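PDB 3N2S: NADPH-dependent nitro/flavin reductase from Bacillus subtilis, which catalyses the NADPH-dependent reduction of FMN, and also reduces nitroaromatic compounds, quinones and azo dyes. Local coordinates for residues A117-N120 with M121-A125; G137-N140 with E141-K144; P54-K57 with R58-S61. One frame throughout, in Å; residues are numbered along the deposited sequence.

Contact 1. Residues A117-N120 with M121-A125; sequences AAQN and MSIAA
Ala118 O receives the backbone N of Ser122 at 2.9 Å, and the hydroxyl of the same serine hangs beside it, with OG 3.0 Å from Ala118 O. The hydroxyl is carried back to the preceding turn because OG lies beside the backbone N and opposite the carbonyl carbon (chi1 -64°). Tyr134 OH of strand 131-135 is a weak partner of both Ser122 OG and Gln119 NE2, so one tyrosine hydroxyl meets the polar ends of two neighbouring side chains on the helix. The regular i to i+4 ladder continues on both sides of this carbonyl: Met121 N bonds to Ala117 O, Ile123 N to Gln119 O, and Ala124 N to Asn120 O at 2.9 Å.

Gln119 has its CG anti to the backbone N (chi1 -169°) and then bends at chi2, which lays the amide along the next turn. Its nitrogen side faces Ser122, with NE2 3.7 Å from Ser122 CB, while the oxygen side rests on Ile123, with OE1 3.5 Å from Ile123 CG1. The glutamine and isoleucine side chains cross at about a right angle. Ile123 also carries CG1 and CD1 alongside the glutamine carbonyl, CD1 being 3.3 Å from Gln119 O.

Outside this turn the faces of the helix divide. Ala118 and selenomethionine Met121 pack on Phe79, Met121 also reaching Leu30 of helix 24-35. Asn120 packs on Ile123 of the second subunit, whose Gln119 OE1 weakly accepts a bond from Asn120 ND2. Helix 104-127 is thus a central helix of the nitroreductase fold, lying on the antiparallel sheet with one face and meeting its own copy at the homodimer interface with another.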
loop_
_atom_site.group_PDB
_atom_site.type_symbol
_atom_site.label_atom_id
_atom_site.label_comp_id
_atom_site.label_asym_id
_atom_site.label_seq_id
_atom_site.Cartn_x
_atom_site.Cartn_y
_atom_site.Cartn_z
ATOM N N ALA A 117 -2.342 -5.504 -1.147
ATOM C CA ALA A 117 -3.391 -6.377 -1.703
ATOM C C ALA A 117 -4.113 -5.670 -2.883
ATOM O O ALA A 117 -4.348 -6.296 -3.928
ATOM C CB ALA A 117 -4.394 -6.736 -0.607
ATOM N N ALA A 118 -4.465 -4.374 -2.716
ATOM C CA ALA A 118 -5.154 -3.612 -3.759
ATOM C C ALA A 118 -4.330 -3.489 -5.020
ATOM O O ALA A 118 -4.887 -3.570 -6.120
ATOM C CB ALA A 118 -5.550 -2.230 -3.249
ATOM N N GLN A 119 -3.020 -3.243 -4.867
ATOM C CA GLN A 119 -2.159 -3.108 -6.041
ATOM C C GLN A 119 -1.963 -4.428 -6.789
ATOM O O GLN A 119 -1.889 -4.413 -8.018
ATOM C CB GLN A 119 -0.859 -2.348 -5.744
ATOM C CG GLN A 119 -0.079 -1.958 -7.014
ATOM C CD GLN A 119 -0.826 -1.194 -8.101
ATOM O OE1 GLN A 119 -0.530 -1.335 -9.298
ATOM N NE2 GLN A 119 -1.815 -0.393 -7.758
ATOM N N ASN A 120 -1.955 -5.558 -6.061
ATOM C CA ASN A 120 -1.927 -6.887 -6.688
ATOM C C ASN A 120 -3.212 -7.079 -7.498
ATOM O O ASN A 120 -3.159 -7.549 -8.642
ATOM C CB ASN A 120 -1.826 -7.983 -5.634
ATOM C CG ASN A 120 -0.459 -8.619 -5.547
ATOM O OD1 ASN A 120 -0.251 -9.590 -4.826
ATOM N ND2 ASN A 120 0.495 -8.084 -6.266
HETATM N N MSE A 121 -4.370 -6.698 -6.912
HETATM C CA MSE A 121 -5.650 -6.779 -7.630
HETATM C C MSE A 121 -5.616 -5.910 -8.894
HETATM O O MSE A 121 -6.091 -6.341 -9.948
HETATM C CB MSE A 121 -6.847 -6.358 -6.733
HETATM C CG MSE A 121 -8.184 -6.479 -7.480
HETATM SE SE MSE A 121 -9.767 -6.083 -6.465
HETATM C CE MSE A 121 -9.818 -7.691 -5.271
ATOM N N SER A 122 -5.051 -4.684 -8.784
ATOM C CA SER A 122 -4.997 -3.754 -9.906
ATOM C C SER A 122 -4.171 -4.338 -11.062
ATOM O O SER A 122 -4.629 -4.320 -12.212
ATOM C CB SER A 122 -4.437 -2.398 -9.462
ATOM O OG SER A 122 -5.320 -1.792 -8.522
ATOM N N ILE A 123 -2.978 -4.871 -10.754
ATOM C CA ILE A 123 -2.098 -5.475 -11.784
ATOM C C ILE A 123 -2.779 -6.703 -12.407
ATOM O O ILE A 123 -2.742 -6.875 -13.636
ATOM C CB ILE A 123 -0.698 -5.795 -11.232
ATOM C CG1 ILE A 123 0.031 -4.520 -10.737
ATOM C CG2 ILE A 123 0.173 -6.528 -12.268
ATOM C CD1 ILE A 123 1.019 -4.932 -9.561
ATOM N N ALA A 124 -3.393 -7.547 -11.569
ATOM C CA ALA A 124 -4.121 -8.722 -12.076
ATOM C C ALA A 124 -5.232 -8.274 -13.040
ATOM O O ALA A 124 -5.310 -8.809 -14.149
ATOM C CB ALA A 124 -4.698 -9.519 -10.923
ATOM N N ALA A 125 -6.033 -7.246 -12.666
ATOM C CA ALA A 125 -7.128 -6.744 -13.521
ATOM C C ALA A 125 -6.610 -6.190 -14.845
ATOM O O ALA A 125 -7.119 -6.556 -15.916
ATOM C CB ALA A 125 -7.948 -5.691 -12.790
#

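Contact 2. Residues G137-N140 with E141-K144; sequences GIRN and ELDK
Leu142 folds back over the turn that precedes it, and its branched end supplies the apolar part of the contact. CD2 lies 3.6 Å from Ile138 O, and CG is 3.9 Å from Arg139 CA, so the leucine sits against backbone more than against side chains. Its closest approach to a side chain here is the 4.3 Å between Leu142 CG and Arg139 CG. Leu156 and Pro157 of strand 155-164, together with Leu237 and Tyr240 of helix 237-243, also touch the same leucine, while Ile138 packs on Pro157 as well.

Backbone bonding across the junction is slight. Glu141 N donates a weak bond of 3.4 Å to Ile138 O, following the firmer one from Asn140 N to Gly137 O at 3.0 Å, both with the i to i+3 spacing of a 3-10 turn. At Glu141, the N-cap residue, the backbone leaves the helical angles (phi -142°, psi 60°) before entering helix 142-149. Its CG, placed beside the backbone N (chi1 -56°), doubles back to 3.3 Å from Asn140 O. Tyr236 OH ties the two sides of this break together by bonding to both Arg139 O and Leu142 N.

Charged and polar ends look elsewhere. The guanidinium of Arg139 leads away from the junction, forming a salt bridge through NE with Glu105 of the second subunit and a hydrogen bond through NH1 with Leu158 O. Asn140 OD1 accepts from Arg234 NE.

At the start of the turn, Gly137 N bonds to O4 of FMN. This 3-10 turn, running from strand 131-135 to the N-cap of a helix, thereby contributes Gly137 to the flavin pocket of the nitroreductase fold.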
loop_
_atom_site.group_PDB
_atom_site.type_symbol
_atom_site.label_atom_id
_atom_site.label_comp_id
_atom_site.label_asym_id
_atom_site.label_seq_id
_atom_site.Cartn_x
_atom_site.Cartn_y
_atom_site.Cartn_z
ATOM N N GLY A 137 -12.017 9.061 -2.671
ATOM C CA GLY A 137 -13.140 9.962 -2.441
ATOM C C GLY A 137 -14.098 9.496 -1.362
ATOM O O GLY A 137 -14.727 10.327 -0.702
ATOM N N ILE A 138 -14.191 8.169 -1.130
ATOM C CA ILE A 138 -15.026 7.608 -0.045
ATOM C C ILE A 138 -14.587 8.153 1.347
ATOM O O ILE A 138 -15.405 8.201 2.272
ATOM C CB ILE A 138 -15.114 6.050 -0.051
ATOM C CG1 ILE A 138 -13.749 5.386 0.241
ATOM C CG2 ILE A 138 -15.765 5.528 -1.341
ATOM C CD1 ILE A 138 -13.837 3.923 0.676
ATOM N N ARG A 139 -13.314 8.618 1.472
ATOM C CA ARG A 139 -12.826 9.194 2.745
ATOM C C ARG A 139 -13.398 10.590 3.057
ATOM O O ARG A 139 -13.096 11.143 4.116
ATOM C CB ARG A 139 -11.285 9.186 2.843
ATOM C CG ARG A 139 -10.700 7.776 2.892
ATOM C CD ARG A 139 -9.278 7.758 3.415
ATOM N NE ARG A 139 -8.404 8.714 2.724
ATOM C CZ ARG A 139 -7.775 8.492 1.569
ATOM N NH1 ARG A 139 -7.935 7.340 0.924
ATOM N NH2 ARG A 139 -7.019 9.438 1.026
ATOM N N ASN A 140 -14.237 11.150 2.154
ATOM C CA ASN A 140 -14.914 12.429 2.400
ATOM C C ASN A 140 -15.919 12.256 3.538
ATOM O O ASN A 140 -16.116 13.184 4.321
ATOM C CB ASN A 140 -15.666 12.921 1.139
ATOM C CG ASN A 140 -14.801 13.404 0.007
ATOM O OD1 ASN A 140 -13.701 13.913 0.210
ATOM N ND2 ASN A 140 -15.312 13.302 -1.213
ATOM N N GLU A 141 -16.569 11.078 3.623
ATOM C CA GLU A 141 -17.634 10.813 4.589
ATOM C C GLU A 141 -17.549 9.390 5.124
ATOM O O GLU A 141 -18.480 8.620 4.942
ATOM C CB GLU A 141 -19.004 11.049 3.918
ATOM C CG GLU A 141 -19.185 12.434 3.316
ATOM C CD GLU A 141 -20.554 13.062 3.471
ATOM O OE1 GLU A 141 -21.058 13.631 2.476
ATOM O OE2 GLU A 141 -21.112 13.009 4.591
ATOM N N LEU A 142 -16.426 9.023 5.763
ATOM C CA LEU A 142 -16.259 7.655 6.259
ATOM C C LEU A 142 -17.346 7.165 7.222
ATOM O O LEU A 142 -17.657 5.985 7.179
ATOM C CB LEU A 142 -14.868 7.407 6.839
ATOM C CG LEU A 142 -13.726 7.083 5.885
ATOM C CD1 LEU A 142 -12.507 6.666 6.681
ATOM C CD2 LEU A 142 -14.112 5.966 4.840
ATOM N N ASP A 143 -17.956 8.059 8.047
ATOM C CA ASP A 143 -19.027 7.679 8.980
ATOM C C ASP A 143 -20.215 7.152 8.189
ATOM O O ASP A 143 -20.769 6.122 8.541
ATOM C CB ASP A 143 -19.435 8.851 9.892
ATOM C CG ASP A 143 -20.082 8.417 11.213
ATOM O OD1 ASP A 143 -21.166 7.788 11.171
ATOM O OD2 ASP A 143 -19.527 8.745 12.287
ATOM N N LYS A 144 -20.549 7.799 7.061
ATOM C CA LYS A 144 -21.646 7.343 6.211
ATOM C C LYS A 144 -21.260 6.102 5.414
ATOM O O LYS A 144 -22.101 5.231 5.221
ATOM C CB LYS A 144 -22.170 8.479 5.317
ATOM C CG LYS A 144 -22.830 9.583 6.144
ATOM C CD LYS A 144 -23.473 10.671 5.298
ATOM C CE LYS A 144 -23.937 11.857 6.124
ATOM N NZ LYS A 144 -24.916 11.476 7.179
#

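Contact 3. Residues P54-K57 with R58-S61; sequences PEKK and RELS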
loop_
_atom_site.group_PDB
_atom_site.type_symbol
_atom_site.label_atom_id
_atom_site.label_comp_id
_atom_site.label_asym_id
_atom_site.label_seq_id
_atom_site.Cartn_x
_atom_site.Cartn_y
_atom_site.Cartn_z
ATOM N N PRO A 54 -27.023 -2.004 -6.431
ATOM C CA PRO A 54 -27.168 -0.679 -7.070
ATOM C C PRO A 54 -27.336 0.488 -6.105
ATOM O O PRO A 54 -26.687 1.509 -6.290
ATOM C CB PRO A 54 -28.398 -0.870 -7.974
ATOM C CG PRO A 54 -28.328 -2.290 -8.360
ATOM C CD PRO A 54 -27.940 -2.983 -7.063
ATOM N N GLU A 55 -28.145 0.327 -5.052
ATOM C CA GLU A 55 -28.332 1.404 -4.073
ATOM C C GLU A 55 -27.055 1.739 -3.330
ATOM O O GLU A 55 -26.761 2.914 -3.142
ATOM C CB GLU A 55 -29.511 1.138 -3.104
ATOM C CG GLU A 55 -29.753 2.223 -2.048
ATOM C CD GLU A 55 -29.876 3.699 -2.434
ATOM O OE1 GLU A 55 -30.068 3.993 -3.631
ATOM O OE2 GLU A 55 -29.790 4.564 -1.535
ATOM N N LYS A 56 -26.293 0.721 -2.911
ATOM C CA LYS A 56 -25.022 0.969 -2.199
ATOM C C LYS A 56 -23.958 1.579 -3.115
ATOM O O LYS A 56 -23.246 2.482 -2.687
ATOM C CB LYS A 56 -24.495 -0.317 -1.544
ATOM C CG LYS A 56 -25.428 -0.836 -0.443
ATOM C CD LYS A 56 -24.848 -2.068 0.273
ATOM C CE LYS A 56 -25.800 -2.579 1.339
ATOM N NZ LYS A 56 -26.030 -1.578 2.395
ATOM N N LYS A 57 -23.855 1.116 -4.372
ATOM C CA LYS A 57 -22.887 1.669 -5.344
ATOM C C LYS A 57 -23.195 3.147 -5.567
ATOM O O LYS A 57 -22.274 3.965 -5.622
ATOM C CB LYS A 57 -22.963 0.916 -6.687
ATOM C CG LYS A 57 -22.306 -0.470 -6.676
ATOM C CD LYS A 57 -22.433 -1.202 -8.020
ATOM C CE LYS A 57 -21.311 -0.820 -8.962
ATOM N NZ LYS A 57 -21.025 -1.838 -10.021
ATOM N N ARG A 58 -24.505 3.486 -5.661
ATOM C CA ARG A 58 -24.985 4.861 -5.844
ATOM C C ARG A 58 -24.613 5.722 -4.654
ATOM O O ARG A 58 -24.048 6.797 -4.841
ATOM C CB ARG A 58 -26.514 4.904 -6.087
ATOM C CG ARG A 58 -26.976 6.293 -6.546
ATOM C CD ARG A 58 -28.414 6.592 -6.155
ATOM N NE ARG A 58 -28.677 6.427 -4.717
ATOM C CZ ARG A 58 -28.472 7.364 -3.797
ATOM N NH1 ARG A 58 -28.742 7.121 -2.523
ATOM N NH2 ARG A 58 -27.983 8.548 -4.142
ATOM N N GLU A 59 -24.918 5.262 -3.430
ATOM C CA GLU A 59 -24.599 6.022 -2.219
ATOM C C GLU A 59 -23.110 6.309 -2.144
ATOM O O GLU A 59 -22.720 7.436 -1.855
ATOM C CB GLU A 59 -25.021 5.261 -0.945
ATOM C CG GLU A 59 -26.513 5.129 -0.722
ATOM C CD GLU A 59 -26.810 4.210 0.445
ATOM O OE1 GLU A 59 -26.700 2.969 0.284
ATOM O OE2 GLU A 59 -27.083 4.744 1.542
ATOM N N LEU A 60 -22.273 5.291 -2.384
ATOM C CA LEU A 60 -20.815 5.444 -2.336
ATOM C C LEU A 60 -20.332 6.431 -3.386
ATOM O O LEU A 60 -19.454 7.240 -3.093
ATOM C CB LEU A 60 -20.114 4.074 -2.499
ATOM C CG LEU A 60 -20.361 3.052 -1.357
ATOM C CD1 LEU A 60 -19.854 1.685 -1.728
ATOM C CD2 LEU A 60 -19.798 3.540 0.002
ATOM N N SER A 61 -20.928 6.406 -4.589
ATOM C CA SER A 61 -20.580 7.355 -5.647
ATOM C C SER A 61 -20.822 8.792 -5.140
ATOM O O SER A 61 -19.956 9.650 -5.298
ATOM C CB SER A 61 -21.433 7.096 -6.894
ATOM O OG SER A 61 -21.267 8.164 -7.809
HETATM O O HOH W 1 -27.529 0.960 1.769
#
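The guanidinium of Arg58 meets the carboxylate of Glu55 edge on, in a side-on, two-pronged salt bridge. NE bonds to Glu55 OE1 at 3.0 Å and NH1 to Glu55 OE2 at 2.9 Å, with an almost straight N-H...O angle of 174° in the second. Both oxygens lie close to the guanidinium plane and are approached on their syn sides, although the two flat groups are turned 28° apart, which puts the nitrogens somewhat out of the carboxylate plane. Two bonds to separate oxygens restrain the rotation of both groups. Glu55 takes up this place with its CG anti to the backbone N (chi1 180°) and a bend at the next bond, its side chain running alongside that of Arg58.

The side chain of Glu59 crosses that of Glu55 at about a right angle, although their carboxylate planes are not far from parallel. Glu59 CG comes 3.4 Å from Glu55 OE2, and the nearest carboxylate oxygens, Glu55 OE2 and Glu59 OE1, are 3.9 Å apart. Arg58 probably eases this proximity of like charges. Glu59 OE1 also accepts a 2.6 Å bond from a water that in turn accepts one from Lys56 NZ, so lysine and glutamate, side by side on the helix, are joined through solvent; Val148 O is a further partner of Lys56 NZ.

The backbone of the same turns is held by i to i+4 bonds, such as Leu60 N to Lys56 O at 3.0 Å.

Lys57 NZ reaches Asn73 OD1, and Ser61 OG bonds to Gln67 O. Helix 54-63 thus turns its charged residues Glu55 and Arg58 outward, while Leu60 faces inward onto Val51 of strand 46-51, outermost of the sheet within this chain, and onto Val145 and Val148 of helix 142-149.

Along the chain the order is contact 3, contact 1, contact 2, all in its nitroreductase-family part. Contacts 2 and 3 are neighbours, centres 13 Å and nearest atoms about 4 Å apart; helix 142-149, with its N-cap, packs on helix 54-63 through Glu141 and Lys144 on Leu63 and through Val145 and Val148 on Leu60. Contact 1 lies across the chain's centre from contact 2, 22 Å between centres. Distance to flavin differs: the Arg139 side chain is about 5 Å from a bound FMN, that of Gln119 about 7 Å, and that of Ser61 about 10 Å. Contacts 1 and 2 reach the second subunit through polar side chains, contact 3 through Lys56.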